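Local atomic coordinates of single-stranded-DNA-specific exonuclease RecJ (Thermus thermophilus, PDB entry 2ZXP), a protein that degrades single-stranded DNA exonucleolytically in the 5' to 3' direction, using divalent metal ions, and has no detectable activity on single-stranded RNA. Residues A[133-138]-A[156-161]; A[462-467]-A[482-487]; A[595-600]-A[649-654]. All blocks are in the same frame, centred on the assembly; numbering follows the deposited sequence.

Overall arrangement
From the N terminus, the chain first closes on itself at contact 1, where 133-138 meets 156-161 inside a beta-alpha-beta unit of the DHH-family parallel sheet, beside the two manganese ions. It then runs through the DHHA1 region to the OB domain, where contact 2 packs strand 462-466 against the end of strand 479-484 and its turn, across 14 intervening residues. Contact 3 closes a longer loop of 48 residues, laying 595-600 on helix 643-655 of the C-terminal domain. The three follow one another in series, with neither nesting nor crossing. Contacts 2 and 3 have centres about 29 Å apart; the centre of contact 1 is about 50 and 55 Å from theirs, on the opposite side of the chain's centre.

Contact 1: residues A[133-138]-A[156-161]; sequences LTVDCG and IVTDHH. With MN (manganese (II) ion), chain B; MN (manganese (II) ion), chain C.
Asp136 and His160 meet at a two-manganese site at the C-terminal ends of the parallel strands 131-134 and 154-158, which belong to a beta-alpha-beta unit and run out here into loops; Asp159, His160 and His161 form the DHH signature of the family. The Asp136 carboxylate bridges the ions: OD2 holds one at 2.1 Å, while OD1 holds the other at 1.9 Å. His160 NE2 binds the first ion at 2.3 Å, and Asp136 OD2 sits at the edge of its ring, in plane. Asp84 and Asp221 complete the protein ligands of that ion, Asp80 and Asp82 those of the second, and a water lies between the two metals. His161 NE2 also donates to Asp136 OD2 over 2.9 Å, coming from above the carboxylate plane (50° out of it), with ring and carboxylate turned 67° apart. With CG anti to the backbone N (chi1 -168°), the carboxylate of Asp136 turns back toward 156-161, although its CB points away.

Behind this shell, Thr134 N donates to Ile156 O in the parallel ladder. Thr134 O is held twice by one residue, by Thr158 N at 3.0 Å and by Thr158 OG1 at 2.8 Å, the hydroxyl lying in the carbonyl plane on a lone pair. Thr134 OG1 turns back to donate to Cys137 O over 3.0 Å, from above that carbonyl's plane.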
ATOM      1  N   LEU A 133      28.086  12.166  10.602  1.00 31.87           N
ATOM      2  CA  LEU A 133      27.220  11.423   9.679  1.00 32.15           C
ATOM      3  C   LEU A 133      25.764  11.538  10.082  1.00 31.88           C
ATOM      4  O   LEU A 133      25.379  11.043  11.139  1.00 30.72           O
ATOM      5  CB  LEU A 133      27.581   9.930   9.681  1.00 32.51           C
ATOM      6  CG  LEU A 133      28.517   9.327   8.637  1.00 32.93           C
ATOM      7  CD1 LEU A 133      29.068   8.008   9.144  1.00 32.88           C
ATOM      8  CD2 LEU A 133      27.750   9.116   7.349  1.00 33.15           C
ATOM      9  N   THR A 134      24.959  12.177   9.240  1.00 32.19           N
ATOM     10  CA  THR A 134      23.538  12.315   9.538  1.00 33.14           C
ATOM     11  C   THR A 134      22.820  11.196   8.829  1.00 33.06           C
ATOM     12  O   THR A 134      23.118  10.915   7.675  1.00 33.87           O
ATOM     13  CB  THR A 134      22.957  13.632   9.009  1.00 33.71           C
ATOM     14  OG1 THR A 134      23.123  13.685   7.579  1.00 34.04           O
ATOM     15  CG2 THR A 134      23.642  14.812   9.678  1.00 34.33           C
ATOM     16  N   VAL A 135      21.878  10.562   9.511  1.00 32.47           N
ATOM     17  CA  VAL A 135      21.127   9.471   8.918  1.00 32.79           C
ATOM     18  C   VAL A 135      19.653   9.850   8.910  1.00 33.83           C
ATOM     19  O   VAL A 135      19.125  10.340   9.903  1.00 33.36           O
ATOM     20  CB  VAL A 135      21.318   8.153   9.724  1.00 31.07           C
ATOM     21  CG1 VAL A 135      20.475   7.057   9.144  1.00 29.50           C
ATOM     22  CG2 VAL A 135      22.768   7.741   9.695  1.00 31.14           C
ATOM     23  N   ASP A 136      19.003   9.629   7.776  1.00 36.03           N
ATOM     24  CA  ASP A 136      17.591   9.932   7.624  1.00 38.30           C
ATOM     25  C   ASP A 136      17.293  11.407   7.912  1.00 40.53           C
ATOM     26  O   ASP A 136      16.185  11.747   8.323  1.00 40.97           O
ATOM     27  CB  ASP A 136      16.780   9.044   8.568  1.00 37.59           C
ATOM     28  CG  ASP A 136      15.283   9.085   8.282  1.00 37.44           C
ATOM     29  OD1 ASP A 136      14.510   9.036   9.249  1.00 39.55           O
ATOM     30  OD2 ASP A 136      14.868   9.142   7.105  1.00 36.89           O
ATOM     31  N   CYS A 137      18.275  12.281   7.702  1.00 43.10           N
ATOM     32  CA  CYS A 137      18.078  13.711   7.948  1.00 46.34           C
ATOM     33  C   CYS A 137      19.264  14.554   7.497  1.00 47.90           C
ATOM     34  O   CYS A 137      20.253  14.032   6.963  1.00 47.80           O
ATOM     35  CB  CYS A 137      17.803  13.981   9.440  1.00 47.10           C
ATOM     36  SG  CYS A 137      19.252  13.943  10.563  1.00 49.44           S
ATOM     37  N   GLY A 138      19.149  15.864   7.711  1.00 49.30           N
ATOM     38  CA  GLY A 138      20.214  16.782   7.347  1.00 51.63           C
ATOM     39  C   GLY A 138      20.192  17.298   5.920  1.00 53.02           C
ATOM     40  O   GLY A 138      21.103  18.012   5.510  1.00 53.25           O
ATOM     41  N   ILE A 156      29.072  14.146   6.341  1.00 35.86           N
ATOM     42  CA  ILE A 156      28.381  13.268   5.410  1.00 34.40           C
ATOM     43  C   ILE A 156      26.897  13.254   5.776  1.00 34.58           C
ATOM     44  O   ILE A 156      26.489  12.971   6.910  1.00 32.58           O
ATOM     45  CB  ILE A 156      28.882  11.824   5.421  1.00 33.88           C
ATOM     46  CG1 ILE A 156      30.382  11.771   5.138  1.00 33.65           C
ATOM     47  CG2 ILE A 156      28.129  11.024   4.351  1.00 32.40           C
ATOM     48  CD1 ILE A 156      30.928  10.368   5.109  1.00 32.88           C
ATOM     49  N   VAL A 157      26.091  13.570   4.783  1.00 35.98           N
ATOM     50  CA  VAL A 157      24.642  13.610   4.937  1.00 37.61           C
ATOM     51  C   VAL A 157      24.000  12.471   4.143  1.00 37.38           C
ATOM     52  O   VAL A 157      24.248  12.311   2.944  1.00 37.42           O
ATOM     53  CB  VAL A 157      24.093  14.950   4.402  1.00 38.54           C
ATOM     54  CG1 VAL A 157      22.579  14.978   4.517  1.00 39.53           C
ATOM     55  CG2 VAL A 157      24.752  16.123   5.143  1.00 39.02           C
ATOM     56  N   THR A 158      23.203  11.662   4.816  1.00 37.75           N
ATOM     57  CA  THR A 158      22.500  10.587   4.140  1.00 38.86           C
ATOM     58  C   THR A 158      21.064  10.806   4.573  1.00 40.21           C
ATOM     59  O   THR A 158      20.761  10.919   5.767  1.00 40.88           O
ATOM     60  CB  THR A 158      23.034   9.180   4.548  1.00 38.07           C
ATOM     61  OG1 THR A 158      22.640   8.859   5.880  1.00 38.07           O
ATOM     62  CG2 THR A 158      24.555   9.163   4.483  1.00 39.00           C
ATOM     63  N   ASP A 159      20.172  10.897   3.607  1.00 41.17           N
ATOM     64  CA  ASP A 159      18.787  11.171   3.934  1.00 43.46           C
ATOM     65  C   ASP A 159      17.962  10.894   2.693  1.00 44.96           C
ATOM     66  O   ASP A 159      18.514  10.678   1.620  1.00 45.19           O
ATOM     67  CB  ASP A 159      18.684  12.652   4.334  1.00 43.21           C
ATOM     68  CG  ASP A 159      17.345  13.022   4.926  1.00 42.49           C
ATOM     69  OD1 ASP A 159      16.580  12.121   5.310  1.00 45.14           O
ATOM     70  OD2 ASP A 159      17.060  14.224   5.030  1.00 42.20           O
ATOM     71  N   HIS A 160      16.646  10.885   2.824  1.00 47.20           N
ATOM     72  CA  HIS A 160      15.820  10.672   1.647  1.00 49.31           C
ATOM     73  C   HIS A 160      14.605  11.593   1.647  1.00 51.58           C
ATOM     74  O   HIS A 160      13.853  11.634   0.665  1.00 51.90           O
ATOM     75  CB  HIS A 160      15.377   9.211   1.550  1.00 47.10           C
ATOM     76  CG  HIS A 160      14.422   8.797   2.622  1.00 45.14           C
ATOM     77  ND1 HIS A 160      13.178   8.275   2.344  1.00 44.02           N
ATOM     78  CD2 HIS A 160      14.533   8.810   3.970  1.00 44.64           C
ATOM     79  CE1 HIS A 160      12.566   7.981   3.475  1.00 43.59           C
ATOM     80  NE2 HIS A 160      13.366   8.296   4.477  1.00 43.04           N
ATOM     81  N   HIS A 161      14.421  12.335   2.738  1.00 54.03           N
ATOM     82  CA  HIS A 161      13.281  13.250   2.854  1.00 57.78           C
ATOM     83  C   HIS A 161      13.231  14.320   1.757  1.00 59.25           C
ATOM     84  O   HIS A 161      14.192  14.525   1.018  1.00 59.13           O
ATOM     85  CB  HIS A 161      13.283  13.945   4.223  1.00 58.87           C
ATOM     86  CG  HIS A 161      13.085  13.010   5.374  1.00 61.62           C
ATOM     87  ND1 HIS A 161      12.368  13.357   6.500  1.00 62.79           N
ATOM     88  CD2 HIS A 161      13.524  11.743   5.582  1.00 62.33           C
ATOM     89  CE1 HIS A 161      12.374  12.345   7.352  1.00 63.71           C
ATOM     90  NE2 HIS A 161      13.068  11.353   6.818  1.00 63.15           N
TER
HETATM   91 MN    MN B 667      13.086   8.114   6.718  1.00 31.54          MN
HETATM   92 MN    MN C 668      12.851   9.416  10.139  1.00 65.16          MN
HETATM   93  O   HOH W   1      11.268   8.374   8.449  1.00 27.75           O

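Contact 2: residues A[462-467]-A[482-487]; sequences FLLFGA and FRLKGV
Leu484, whose methyls reach across to Leu464 and Ala467, also sets its CG in the plane of the Phe482 ring at one edge, 3.7 Å from Phe482 CE1. Pro468 and Leu527 touch this ring from outside the two segments. The other flat group, the Arg483 guanidinium, has the Val487 carbonyl carbon over one face, offset toward the rim, and its NH2 donates to Gly486 O at 3.2 Å (147° at the hydrogen), tilted out of the guanidinium plane.

Across the contact, Leu484 works with both branches. CD1 rests 3.7 Å from Leu464 CB, and CD2 lies 3.6 Å from Ala467 O; with CG opposite the carbonyl carbon (chi1 -72°), the fork spans Leu464 to Ala467. Strand 462-466 and strand 482-484 approach to 7.7 Å at 94° between their directions, so they pack face on face and are not paired as neighbours. This agrees with a curled OB-type barrel, in which strand 462-466 bonds instead to strand 503-514, whose Val503 and Val505 also touch Leu484. A type I' turn from Leu484 to Val487 links strands 479-484 and 487-492, closed by Leu484 N to Val487 O at 3.1 Å and the reciprocal bond at 3.2 Å. That turn delivers Val487 to the interior, where its CG2 meets Leu464 CD2 tip to tip at 3.9 Å, both side chains also touching Val522.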
ATOM      1  N   PHE A 462     -10.708  -9.044  -4.185  1.00 18.65           N
ATOM      2  CA  PHE A 462     -11.592  -9.678  -5.138  1.00 18.76           C
ATOM      3  C   PHE A 462     -13.008  -9.231  -4.878  1.00 19.02           C
ATOM      4  O   PHE A 462     -13.393  -8.952  -3.740  1.00 18.10           O
ATOM      5  CB  PHE A 462     -11.545 -11.221  -5.010  1.00 19.08           C
ATOM      6  CG  PHE A 462     -10.286 -11.838  -5.521  1.00 19.18           C
ATOM      7  CD1 PHE A 462      -9.238 -12.125  -4.660  1.00 20.30           C
ATOM      8  CD2 PHE A 462     -10.132 -12.097  -6.878  1.00 20.11           C
ATOM      9  CE1 PHE A 462      -8.043 -12.667  -5.137  1.00 20.30           C
ATOM     10  CE2 PHE A 462      -8.939 -12.633  -7.373  1.00 20.55           C
ATOM     11  CZ  PHE A 462      -7.891 -12.919  -6.494  1.00 20.80           C
ATOM     12  N   LEU A 463     -13.807  -9.203  -5.935  1.00 20.64           N
ATOM     13  CA  LEU A 463     -15.208  -8.818  -5.801  1.00 21.68           C
ATOM     14  C   LEU A 463     -16.084 -10.064  -5.712  1.00 22.97           C
ATOM     15  O   LEU A 463     -15.970 -10.963  -6.538  1.00 23.74           O
ATOM     16  CB  LEU A 463     -15.626  -8.020  -7.023  1.00 22.67           C
ATOM     17  CG  LEU A 463     -17.065  -7.540  -7.134  1.00 23.17           C
ATOM     18  CD1 LEU A 463     -17.325  -6.424  -6.139  1.00 22.17           C
ATOM     19  CD2 LEU A 463     -17.276  -7.005  -8.534  1.00 23.24           C
ATOM     20  N   LEU A 464     -16.921 -10.144  -4.693  1.00 24.11           N
ATOM     21  CA  LEU A 464     -17.854 -11.248  -4.588  1.00 26.05           C
ATOM     22  C   LEU A 464     -19.191 -10.548  -4.805  1.00 28.27           C
ATOM     23  O   LEU A 464     -19.285  -9.326  -4.651  1.00 27.54           O
ATOM     24  CB  LEU A 464     -17.825 -11.914  -3.210  1.00 25.54           C
ATOM     25  CG  LEU A 464     -16.586 -12.775  -2.925  1.00 26.65           C
ATOM     26  CD1 LEU A 464     -15.346 -11.881  -2.860  1.00 25.16           C
ATOM     27  CD2 LEU A 464     -16.769 -13.529  -1.598  1.00 25.89           C
ATOM     28  N   PHE A 465     -20.217 -11.299  -5.179  1.00 30.71           N
ATOM     29  CA  PHE A 465     -21.524 -10.695  -5.428  1.00 34.64           C
ATOM     30  C   PHE A 465     -22.576 -11.772  -5.339  1.00 35.90           C
ATOM     31  O   PHE A 465     -22.335 -12.901  -5.772  1.00 35.98           O
ATOM     32  CB  PHE A 465     -21.569 -10.061  -6.828  1.00 34.99           C
ATOM     33  CG  PHE A 465     -22.861  -9.327  -7.133  1.00 38.96           C
ATOM     34  CD1 PHE A 465     -24.078 -10.014  -7.248  1.00 40.43           C
ATOM     35  CD2 PHE A 465     -22.866  -7.944  -7.315  1.00 39.44           C
ATOM     36  CE1 PHE A 465     -25.281  -9.327  -7.538  1.00 40.76           C
ATOM     37  CE2 PHE A 465     -24.064  -7.248  -7.609  1.00 40.69           C
ATOM     38  CZ  PHE A 465     -25.270  -7.943  -7.719  1.00 39.98           C
ATOM     39  N   GLY A 466     -23.730 -11.418  -4.780  1.00 37.66           N
ATOM     40  CA  GLY A 466     -24.826 -12.363  -4.668  1.00 40.20           C
ATOM     41  C   GLY A 466     -25.717 -12.152  -3.465  1.00 41.96           C
ATOM     42  O   GLY A 466     -25.681 -11.107  -2.821  1.00 41.95           O
ATOM     43  N   ALA A 467     -26.539 -13.150  -3.174  1.00 44.37           N
ATOM     44  CA  ALA A 467     -27.430 -13.095  -2.029  1.00 46.89           C
ATOM     45  C   ALA A 467     -26.742 -13.868  -0.911  1.00 48.98           C
ATOM     46  O   ALA A 467     -26.368 -15.029  -1.091  1.00 48.58           O
ATOM     47  CB  ALA A 467     -28.781 -13.729  -2.372  1.00 46.59           C
ATOM     48  N   PHE A 482     -21.123 -15.166   6.567  1.00 46.48           N
ATOM     49  CA  PHE A 482     -22.142 -15.637   5.641  1.00 44.84           C
ATOM     50  C   PHE A 482     -21.455 -16.269   4.453  1.00 44.23           C
ATOM     51  O   PHE A 482     -20.235 -16.434   4.457  1.00 43.49           O
ATOM     52  CB  PHE A 482     -23.057 -14.485   5.197  1.00 44.18           C
ATOM     53  CG  PHE A 482     -22.342 -13.329   4.552  1.00 44.18           C
ATOM     54  CD1 PHE A 482     -22.252 -13.230   3.170  1.00 43.71           C
ATOM     55  CD2 PHE A 482     -21.786 -12.313   5.330  1.00 44.50           C
ATOM     56  CE1 PHE A 482     -21.627 -12.140   2.575  1.00 43.60           C
ATOM     57  CE2 PHE A 482     -21.158 -11.221   4.739  1.00 43.28           C
ATOM     58  CZ  PHE A 482     -21.080 -11.136   3.364  1.00 42.72           C
ATOM     59  N   ARG A 483     -22.229 -16.633   3.440  1.00 43.63           N
ATOM     60  CA  ARG A 483     -21.638 -17.251   2.263  1.00 43.30           C
ATOM     61  C   ARG A 483     -22.179 -16.662   0.975  1.00 42.80           C
ATOM     62  O   ARG A 483     -23.334 -16.232   0.902  1.00 42.26           O
ATOM     63  CB  ARG A 483     -21.882 -18.767   2.273  1.00 44.15           C
ATOM     64  CG  ARG A 483     -21.570 -19.441   3.589  1.00 45.25           C
ATOM     65  CD  ARG A 483     -21.646 -20.945   3.451  1.00 47.19           C
ATOM     66  NE  ARG A 483     -20.421 -21.489   2.876  1.00 48.45           N
ATOM     67  CZ  ARG A 483     -19.295 -21.668   3.562  1.00 48.50           C
ATOM     68  NH1 ARG A 483     -19.255 -21.347   4.848  1.00 48.55           N
ATOM     69  NH2 ARG A 483     -18.210 -22.159   2.963  1.00 48.08           N
ATOM     70  N   LEU A 484     -21.326 -16.620  -0.042  1.00 41.86           N
ATOM     71  CA  LEU A 484     -21.729 -16.111  -1.334  1.00 42.21           C
ATOM     72  C   LEU A 484     -21.273 -17.116  -2.375  1.00 43.23           C
ATOM     73  O   LEU A 484     -20.066 -17.268  -2.623  1.00 43.67           O
ATOM     74  CB  LEU A 484     -21.104 -14.738  -1.617  1.00 41.24           C
ATOM     75  CG  LEU A 484     -21.644 -13.542  -0.827  1.00 40.98           C
ATOM     76  CD1 LEU A 484     -20.888 -12.297  -1.246  1.00 40.03           C
ATOM     77  CD2 LEU A 484     -23.149 -13.364  -1.086  1.00 40.40           C
ATOM     78  N   LYS A 485     -22.242 -17.809  -2.969  1.00 43.03           N
ATOM     79  CA  LYS A 485     -21.956 -18.802  -3.986  1.00 42.86           C
ATOM     80  C   LYS A 485     -20.916 -19.812  -3.467  1.00 42.37           C
ATOM     81  O   LYS A 485     -19.930 -20.134  -4.142  1.00 41.60           O
ATOM     82  CB  LYS A 485     -21.459 -18.102  -5.255  1.00 43.77           C
ATOM     83  CG  LYS A 485     -22.376 -16.986  -5.753  1.00 44.27           C
ATOM     84  CD  LYS A 485     -23.773 -17.504  -6.038  1.00 45.41           C
ATOM     85  CE  LYS A 485     -24.793 -16.374  -6.332  1.00 46.42           C
ATOM     86  NZ  LYS A 485     -24.571 -15.653  -7.621  1.00 46.19           N
ATOM     87  N   GLY A 486     -21.125 -20.271  -2.240  1.00 41.85           N
ATOM     88  CA  GLY A 486     -20.234 -21.258  -1.660  1.00 41.90           C
ATOM     89  C   GLY A 486     -19.016 -20.819  -0.860  1.00 41.70           C
ATOM     90  O   GLY A 486     -18.439 -21.644  -0.157  1.00 41.86           O
ATOM     91  N   VAL A 487     -18.592 -19.559  -0.940  1.00 40.65           N
ATOM     92  CA  VAL A 487     -17.412 -19.181  -0.170  1.00 39.24           C
ATOM     93  C   VAL A 487     -17.745 -18.397   1.075  1.00 39.23           C
ATOM     94  O   VAL A 487     -18.552 -17.467   1.053  1.00 38.97           O
ATOM     95  CB  VAL A 487     -16.357 -18.405  -1.031  1.00 39.08           C
ATOM     96  CG1 VAL A 487     -16.897 -18.118  -2.406  1.00 38.03           C
ATOM     97  CG2 VAL A 487     -15.915 -17.145  -0.316  1.00 38.02           C
TER

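Contact 3: residues A[595-600]-A[649-654]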
ATOM      1  N   PRO A 595     -14.695 -10.435 -33.805  1.00 41.58           N
ATOM      2  CA  PRO A 595     -15.072  -9.060 -33.479  1.00 41.86           C
ATOM      3  C   PRO A 595     -15.949  -8.370 -34.511  1.00 42.66           C
ATOM      4  O   PRO A 595     -15.925  -8.690 -35.711  1.00 42.79           O
ATOM      5  CB  PRO A 595     -13.725  -8.348 -33.269  1.00 42.13           C
ATOM      6  CG  PRO A 595     -12.665  -9.343 -33.784  1.00 42.16           C
ATOM      7  CD  PRO A 595     -13.269 -10.683 -33.525  1.00 41.58           C
ATOM      8  N   VAL A 596     -16.752  -7.437 -34.014  1.00 42.44           N
ATOM      9  CA  VAL A 596     -17.651  -6.646 -34.839  1.00 42.27           C
ATOM     10  C   VAL A 596     -17.769  -5.335 -34.076  1.00 42.53           C
ATOM     11  O   VAL A 596     -18.631  -5.196 -33.209  1.00 43.00           O
ATOM     12  CB  VAL A 596     -19.032  -7.327 -34.966  1.00 42.01           C
ATOM     13  CG1 VAL A 596     -19.937  -6.505 -35.865  1.00 42.40           C
ATOM     14  CG2 VAL A 596     -18.875  -8.728 -35.530  1.00 40.30           C
ATOM     15  N   LEU A 597     -16.863  -4.404 -34.375  1.00 42.55           N
ATOM     16  CA  LEU A 597     -16.809  -3.097 -33.716  1.00 42.70           C
ATOM     17  C   LEU A 597     -17.374  -1.987 -34.603  1.00 43.27           C
ATOM     18  O   LEU A 597     -17.686  -2.221 -35.762  1.00 43.57           O
ATOM     19  CB  LEU A 597     -15.362  -2.767 -33.325  1.00 42.41           C
ATOM     20  CG  LEU A 597     -14.498  -3.850 -32.650  1.00 43.16           C
ATOM     21  CD1 LEU A 597     -13.181  -3.226 -32.213  1.00 42.92           C
ATOM     22  CD2 LEU A 597     -15.205  -4.451 -31.448  1.00 42.50           C
ATOM     23  N   GLY A 598     -17.476  -0.772 -34.072  1.00 44.39           N
ATOM     24  CA  GLY A 598     -18.067   0.309 -34.847  1.00 46.01           C
ATOM     25  C   GLY A 598     -19.511  -0.159 -34.974  1.00 47.05           C
ATOM     26  O   GLY A 598     -20.139  -0.157 -36.042  1.00 47.70           O
ATOM     27  N   ARG A 599     -20.034  -0.583 -33.836  1.00 46.17           N
ATOM     28  CA  ARG A 599     -21.371  -1.119 -33.779  1.00 45.65           C
ATOM     29  C   ARG A 599     -22.373  -0.315 -32.984  1.00 43.63           C
ATOM     30  O   ARG A 599     -23.177   0.409 -33.560  1.00 45.83           O
ATOM     31  CB  ARG A 599     -21.322  -2.565 -33.228  1.00 46.28           C
ATOM     32  CG  ARG A 599     -20.943  -3.650 -34.268  1.00 46.91           C
ATOM     33  CD  ARG A 599     -22.103  -3.963 -35.254  1.00 47.31           C
ATOM     34  NE  ARG A 599     -22.735  -2.747 -35.759  1.00 48.78           N
ATOM     35  CZ  ARG A 599     -24.014  -2.646 -36.131  1.00 50.00           C
ATOM     36  NH1 ARG A 599     -24.828  -3.699 -36.074  1.00 48.91           N
ATOM     37  NH2 ARG A 599     -24.491  -1.465 -36.523  1.00 50.21           N
ATOM     38  N   ARG A 600     -22.278  -0.444 -31.667  1.00 40.53           N
ATOM     39  CA  ARG A 600     -23.192   0.144 -30.678  1.00 37.71           C
ATOM     40  C   ARG A 600     -24.460  -0.688 -30.844  1.00 34.59           C
ATOM     41  O   ARG A 600     -25.385  -0.351 -31.593  1.00 32.77           O
ATOM     42  CB  ARG A 600     -23.455   1.629 -30.895  1.00 39.62           C
ATOM     43  CG  ARG A 600     -23.914   2.375 -29.605  1.00 41.60           C
ATOM     44  CD  ARG A 600     -25.289   1.875 -29.090  1.00 45.52           C
ATOM     45  NE  ARG A 600     -25.801   2.581 -27.892  1.00 47.39           N
ATOM     46  CZ  ARG A 600     -26.946   2.277 -27.266  1.00 47.67           C
ATOM     47  NH1 ARG A 600     -27.329   2.961 -26.189  1.00 47.84           N
ATOM     48  NH2 ARG A 600     -27.717   1.293 -27.717  1.00 47.11           N
ATOM     49  N   ALA A 649     -15.074  -7.325 -21.650  1.00 19.37           N
ATOM     50  CA  ALA A 649     -15.022  -8.788 -21.574  1.00 20.45           C
ATOM     51  C   ALA A 649     -15.273  -9.389 -22.954  1.00 21.10           C
ATOM     52  O   ALA A 649     -14.656 -10.389 -23.318  1.00 20.86           O
ATOM     53  CB  ALA A 649     -16.057  -9.327 -20.575  1.00 19.38           C
ATOM     54  N   LEU A 650     -16.171  -8.771 -23.724  1.00 22.29           N
ATOM     55  CA  LEU A 650     -16.459  -9.261 -25.067  1.00 22.30           C
ATOM     56  C   LEU A 650     -15.201  -9.174 -25.934  1.00 23.24           C
ATOM     57  O   LEU A 650     -14.930 -10.072 -26.698  1.00 22.56           O
ATOM     58  CB  LEU A 650     -17.615  -8.471 -25.698  1.00 22.22           C
ATOM     59  CG  LEU A 650     -18.126  -8.975 -27.070  1.00 21.70           C
ATOM     60  CD1 LEU A 650     -18.372 -10.485 -27.051  1.00 22.58           C
ATOM     61  CD2 LEU A 650     -19.416  -8.256 -27.423  1.00 21.39           C
ATOM     62  N   LEU A 651     -14.422  -8.098 -25.834  1.00 25.70           N
ATOM     63  CA  LEU A 651     -13.184  -8.041 -26.623  1.00 27.32           C
ATOM     64  C   LEU A 651     -12.242  -9.203 -26.222  1.00 28.63           C
ATOM     65  O   LEU A 651     -11.659  -9.862 -27.090  1.00 29.27           O
ATOM     66  CB  LEU A 651     -12.451  -6.704 -26.421  1.00 27.54           C
ATOM     67  CG  LEU A 651     -13.217  -5.432 -26.854  1.00 28.89           C
ATOM     68  CD1 LEU A 651     -12.317  -4.198 -26.706  1.00 27.32           C
ATOM     69  CD2 LEU A 651     -13.690  -5.574 -28.317  1.00 27.99           C
ATOM     70  N   ALA A 652     -12.112  -9.467 -24.918  1.00 28.38           N
ATOM     71  CA  ALA A 652     -11.218 -10.529 -24.441  1.00 28.69           C
ATOM     72  C   ALA A 652     -11.752 -11.868 -24.919  1.00 29.27           C
ATOM     73  O   ALA A 652     -10.991 -12.771 -25.292  1.00 28.35           O
ATOM     74  CB  ALA A 652     -11.119 -10.502 -22.894  1.00 27.25           C
ATOM     75  N   TYR A 653     -13.074 -11.987 -24.886  1.00 29.72           N
ATOM     76  CA  TYR A 653     -13.746 -13.183 -25.349  1.00 30.40           C
ATOM     77  C   TYR A 653     -13.392 -13.459 -26.824  1.00 31.69           C
ATOM     78  O   TYR A 653     -13.068 -14.587 -27.157  1.00 32.36           O
ATOM     79  CB  TYR A 653     -15.250 -13.016 -25.187  1.00 29.63           C
ATOM     80  CG  TYR A 653     -16.071 -14.152 -25.756  1.00 30.70           C
ATOM     81  CD1 TYR A 653     -16.417 -15.244 -24.974  1.00 30.50           C
ATOM     82  CD2 TYR A 653     -16.517 -14.119 -27.073  1.00 30.42           C
ATOM     83  CE1 TYR A 653     -17.189 -16.270 -25.483  1.00 31.34           C
ATOM     84  CE2 TYR A 653     -17.290 -15.131 -27.590  1.00 31.28           C
ATOM     85  CZ  TYR A 653     -17.627 -16.200 -26.793  1.00 32.47           C
ATOM     86  OH  TYR A 653     -18.433 -17.189 -27.298  1.00 34.82           O
ATOM     87  N   TRP A 654     -13.434 -12.452 -27.701  1.00 33.44           N
ATOM     88  CA  TRP A 654     -13.097 -12.680 -29.124  1.00 35.34           C
ATOM     89  C   TRP A 654     -11.682 -13.260 -29.229  1.00 36.89           C
ATOM     90  O   TRP A 654     -11.447 -14.252 -29.915  1.00 36.62           O
ATOM     91  CB  TRP A 654     -13.046 -11.391 -29.965  1.00 34.84           C
ATOM     92  CG  TRP A 654     -14.175 -10.378 -29.929  1.00 35.18           C
ATOM     93  CD1 TRP A 654     -14.036  -9.009 -29.753  1.00 35.64           C
ATOM     94  CD2 TRP A 654     -15.548 -10.590 -30.238  1.00 33.06           C
ATOM     95  NE1 TRP A 654     -15.235  -8.372 -29.947  1.00 34.12           N
ATOM     96  CE2 TRP A 654     -16.182  -9.314 -30.245  1.00 34.37           C
ATOM     97  CE3 TRP A 654     -16.308 -11.720 -30.511  1.00 32.87           C
ATOM     98  CZ2 TRP A 654     -17.533  -9.150 -30.518  1.00 32.99           C
ATOM     99  CZ3 TRP A 654     -17.635 -11.556 -30.774  1.00 33.25           C
ATOM    100  CH2 TRP A 654     -18.241 -10.273 -30.775  1.00 33.26           C
TER
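Pro595 lies over one face of the Trp654 indole, and the two side chains slide past each other in opposite directions. The evidence for a CH-pi contact is direct: Pro595 CA stands 3.5 Å from the centroid of the five-membered ring of Trp654, only 13° off the ring normal. The pyrrolidine ring spreads over the same region, with Pro595 CB 3.6 Å from Trp654 CD1, while Pro595 CD comes 3.6 Å from Trp654 CB, at the root of the side chain. Pro595 thus lies mainly over the five-membered ring, with its CA also close to Trp654 CE2, where the two rings join.

The indole's other face is turned to its own helix, where the carbonyl oxygen of Leu650 lies 3.3 Å above the plane, toward the rim. Leu650 O also accepts the helical bond from Trp654 N. A first torsion that sets CG opposite the carbonyl carbon (chi1 -50°) leaves the ring between this turn of helix and Pro595. Trp654 NE1 is buried with no hydrogen-bonding partner in the model, so the contacts that 595-600 makes with the ring are van der Waals and CH-pi in kind.

Beside the indole, Leu597 and Leu651 cross at about a right angle and touch through single methyls, Leu597 CD2 to Leu651 CD2 at 3.7 Å. The same Leu597 CD2 is 4.2 Å from Trp654 NE1, an oblique approach. Leu597 also touches a crystal neighbour, so its conformation may partly reflect the lattice. Outside the segments, Pro592 adds to the packing on Trp654, and Ile537 and Phe540 to that on Leu651.

This is proline-on-tryptophan packing of a loop against a helix, at the surface of the RecJ C-terminal domain: the loop leads into strand 601-603 of the parallel sheet, and helix 643-655 is the last helix of the chain.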